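Local coordinates for protein epoxide hydrolase (Aspergillus niger, PDB 3G02) that probably hydrolyses epoxides to diols, as an alpha/beta-hydrolase-fold enzyme whose enantioselectivity was reshaped by directed evolution, at residues S185-S196 / F206-F216. The protein carries 9 engineered substitutions. Numbering follows the deposited sequence. Where two conformers were deposited one is given.
Sequences SGYIIQGGDIGS and FDACKAVHLNF. Engineered in segment 206-216: Phe216 (natural residue Leu).
Tyr187 and Cys209 meet at the N-terminal ends of strands 187-191 and 209-214, the parallel strands of a beta-alpha-beta crossover whose turn after the first strand is consistent with the nucleophile elbow of the alpha/beta hydrolase fold. The Tyr187 ring lies over the turn entering the second strand: Cys209 CA sits against one face, 4.0 Å from the ring centroid, and Ala208 CB presses on the CE2 rim at 3.5 Å. With CG between backbone N and carbonyl carbon (chi1 59°), the ring reaches back over that turn, and its hydroxyl bonds Asp175 of helix 167-180. Farther along, bare Gly191 lets the Gly195 carbonyl come close, and Gly192 makes room for the Asn215 amide; Leu214 CD2 packs 3.7 Å from Ser196 CA. Engineered Phe216 lays its ring face against CA of Asp193, the predicted nucleophile. His375, the predicted proton donor, meets the same ring nearly at right angles. On the other sheet face, Gln190 bends at chi2 (-66°) to lie alongside His213, whose NE2 bonds Ser344. Gln190 OE1 takes two bonds in its carbonyl plane, from His213 ND1 at 3.1 Å and Asn215 ND2 at 3.0 Å; one water accepts from Gln190 NE2 and Asn215 ND2.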
# COMPACT_ATOMS: atom_id res chain seq x y z
N SER A 185 14.59 -5.39 -39.43
CA SER A 185 13.76 -5.08 -40.60
C SER A 185 12.27 -4.94 -40.27
O SER A 185 11.51 -4.41 -41.08
CB SER A 185 13.95 -6.12 -41.70
OG SER A 185 13.56 -7.41 -41.27
N GLY A 186 11.87 -5.40 -39.09
CA GLY A 186 10.49 -5.22 -38.65
C GLY A 186 9.99 -6.27 -37.69
O GLY A 186 10.29 -7.46 -37.84
N TYR A 187 9.22 -5.82 -36.70
CA TYR A 187 8.55 -6.73 -35.78
C TYR A 187 7.23 -6.13 -35.32
O TYR A 187 6.99 -4.93 -35.48
CB TYR A 187 9.44 -7.07 -34.57
CG TYR A 187 9.87 -5.87 -33.74
CD1 TYR A 187 9.03 -5.33 -32.76
CD2 TYR A 187 11.11 -5.28 -33.94
CE1 TYR A 187 9.42 -4.23 -32.01
CE2 TYR A 187 11.52 -4.18 -33.18
CZ TYR A 187 10.66 -3.67 -32.22
OH TYR A 187 11.06 -2.58 -31.48
N ILE A 188 6.38 -6.98 -34.75
CA ILE A 188 5.10 -6.56 -34.18
C ILE A 188 5.16 -6.75 -32.67
O ILE A 188 5.82 -7.66 -32.17
CB ILE A 188 3.93 -7.37 -34.79
CG1 ILE A 188 3.82 -7.09 -36.29
CG2 ILE A 188 2.60 -7.05 -34.09
CD1 ILE A 188 2.82 -7.96 -37.02
N ILE A 189 4.47 -5.87 -31.95
CA ILE A 189 4.34 -5.97 -30.49
C ILE A 189 2.91 -6.33 -30.11
O ILE A 189 1.97 -5.73 -30.61
CB ILE A 189 4.75 -4.65 -29.79
CG1 ILE A 189 6.23 -4.35 -30.01
CG2 ILE A 189 4.41 -4.70 -28.28
CD1 ILE A 189 7.19 -5.40 -29.45
N GLN A 190 2.78 -7.33 -29.23
CA GLN A 190 1.53 -7.61 -28.54
C GLN A 190 1.80 -7.23 -27.09
O GLN A 190 2.82 -7.62 -26.52
CB GLN A 190 1.18 -9.10 -28.64
CG GLN A 190 -0.30 -9.42 -28.46
CD GLN A 190 -0.82 -9.14 -27.06
OE1 GLN A 190 -1.79 -8.40 -26.87
NE2 GLN A 190 -0.17 -9.73 -26.06
N GLY A 191 0.90 -6.45 -26.50
CA GLY A 191 1.09 -6.01 -25.12
C GLY A 191 -0.18 -5.92 -24.30
O GLY A 191 -1.26 -5.67 -24.83
N GLY A 192 -0.02 -6.16 -23.00
CA GLY A 192 -1.07 -5.93 -22.01
C GLY A 192 -0.44 -5.27 -20.80
O GLY A 192 0.78 -5.29 -20.65
N ASP A 193 -1.28 -4.68 -19.95
CA ASP A 193 -0.83 -4.06 -18.71
C ASP A 193 0.31 -3.06 -18.97
O ASP A 193 0.24 -2.28 -19.93
CB ASP A 193 -0.44 -5.15 -17.71
CG ASP A 193 -0.49 -4.66 -16.28
OD1 ASP A 193 -1.61 -4.44 -15.79
OD2 ASP A 193 0.58 -4.49 -15.67
N ILE A 194 1.35 -3.08 -18.14
CA ILE A 194 2.50 -2.19 -18.34
C ILE A 194 3.12 -2.43 -19.72
O ILE A 194 3.53 -1.48 -20.39
CB ILE A 194 3.54 -2.35 -17.20
CG1 ILE A 194 2.93 -1.88 -15.88
CG2 ILE A 194 4.82 -1.57 -17.51
CD1 ILE A 194 3.67 -2.35 -14.64
N GLY A 195 3.13 -3.68 -20.15
CA GLY A 195 3.60 -4.03 -21.49
C GLY A 195 2.89 -3.29 -22.62
O GLY A 195 3.48 -3.09 -23.68
N SER A 196 1.63 -2.91 -22.39
CA SER A 196 0.90 -2.09 -23.37
C SER A 196 1.56 -0.75 -23.55
O SER A 196 1.76 -0.30 -24.68
CB SER A 196 -0.56 -1.89 -22.95
OG SER A 196 -1.34 -3.03 -23.23
N PHE A 206 9.93 3.84 -32.34
CA PHE A 206 10.92 2.86 -32.78
C PHE A 206 10.59 2.35 -34.18
O PHE A 206 9.56 1.70 -34.39
CB PHE A 206 11.04 1.72 -31.76
CG PHE A 206 11.66 2.14 -30.45
CD1 PHE A 206 10.90 2.82 -29.49
CD2 PHE A 206 12.99 1.86 -30.17
CE1 PHE A 206 11.47 3.20 -28.27
CE2 PHE A 206 13.56 2.24 -28.95
CZ PHE A 206 12.80 2.91 -28.01
N ASP A 207 11.47 2.66 -35.13
CA ASP A 207 11.22 2.38 -36.55
C ASP A 207 11.03 0.90 -36.87
O ASP A 207 10.25 0.56 -37.76
CB ASP A 207 12.33 2.96 -37.42
CG ASP A 207 12.27 4.47 -37.52
OD1 ASP A 207 13.20 5.05 -38.12
OD2 ASP A 207 11.30 5.08 -37.02
N ALA A 208 11.74 0.04 -36.15
CA ALA A 208 11.66 -1.40 -36.36
C ALA A 208 10.32 -1.98 -35.93
O ALA A 208 9.90 -3.03 -36.42
CB ALA A 208 12.80 -2.11 -35.65
N CYS A 209 9.64 -1.31 -35.00
CA CYS A 209 8.29 -1.71 -34.62
C CYS A 209 7.31 -1.27 -35.70
O CYS A 209 7.15 -0.07 -35.94
CB CYS A 209 7.90 -1.10 -33.27
SG CYS A 209 6.24 -1.54 -32.74
N LYS A 210 6.65 -2.23 -36.34
CA LYS A 210 5.81 -1.93 -37.51
C LYS A 210 4.31 -1.90 -37.21
O LYS A 210 3.54 -1.28 -37.95
CB LYS A 210 6.09 -2.92 -38.65
CG LYS A 210 7.55 -3.01 -39.08
CD LYS A 210 8.06 -1.72 -39.69
CE LYS A 210 9.54 -1.83 -40.05
NZ LYS A 210 10.07 -0.56 -40.62
N ALA A 211 3.90 -2.57 -36.13
CA ALA A 211 2.50 -2.64 -35.74
C ALA A 211 2.39 -3.00 -34.26
O ALA A 211 3.29 -3.63 -33.70
CB ALA A 211 1.74 -3.66 -36.60
N VAL A 212 1.28 -2.60 -33.65
CA VAL A 212 1.05 -2.85 -32.22
C VAL A 212 -0.36 -3.39 -31.99
O VAL A 212 -1.35 -2.79 -32.42
CB VAL A 212 1.25 -1.56 -31.37
CG1 VAL A 212 1.07 -1.85 -29.89
CG2 VAL A 212 2.64 -0.98 -31.60
N HIS A 213 -0.44 -4.53 -31.30
CA HIS A 213 -1.71 -5.05 -30.81
C HIS A 213 -1.72 -5.02 -29.29
O HIS A 213 -0.78 -5.50 -28.65
CB HIS A 213 -1.96 -6.48 -31.30
CG HIS A 213 -3.20 -7.10 -30.74
ND1 HIS A 213 -3.24 -7.70 -29.50
CD2 HIS A 213 -4.45 -7.21 -31.25
CE1 HIS A 213 -4.46 -8.14 -29.26
NE2 HIS A 213 -5.22 -7.86 -30.31
N LEU A 214 -2.78 -4.44 -28.72
CA LEU A 214 -2.93 -4.33 -27.27
C LEU A 214 -4.21 -4.99 -26.77
O LEU A 214 -5.21 -5.02 -27.49
CB LEU A 214 -2.93 -2.87 -26.83
CG LEU A 214 -1.78 -1.95 -27.26
CD1 LEU A 214 -2.01 -0.55 -26.70
CD2 LEU A 214 -0.43 -2.50 -26.82
N ASN A 215 -4.18 -5.50 -25.54
CA ASN A 215 -5.42 -5.91 -24.87
C ASN A 215 -5.67 -5.10 -23.60
O ASN A 215 -6.45 -5.51 -22.73
CB ASN A 215 -5.44 -7.42 -24.58
CG ASN A 215 -4.33 -7.86 -23.65
OD1 ASN A 215 -4.54 -8.02 -22.45
ND2 ASN A 215 -3.15 -8.08 -24.21
N PHE A 216 -5.03 -3.94 -23.51
CA PHE A 216 -5.14 -3.06 -22.35
C PHE A 216 -4.76 -1.65 -22.77
O PHE A 216 -3.77 -1.46 -23.48
CB PHE A 216 -4.18 -3.55 -21.26
CG PHE A 216 -4.31 -2.82 -19.95
CD1 PHE A 216 -5.18 -3.28 -18.96
CD2 PHE A 216 -3.54 -1.68 -19.69
CE1 PHE A 216 -5.29 -2.61 -17.74
CE2 PHE A 216 -3.66 -1.00 -18.48
CZ PHE A 216 -4.53 -1.47 -17.50
O HOH W 1 -1.07 -9.65 -23.48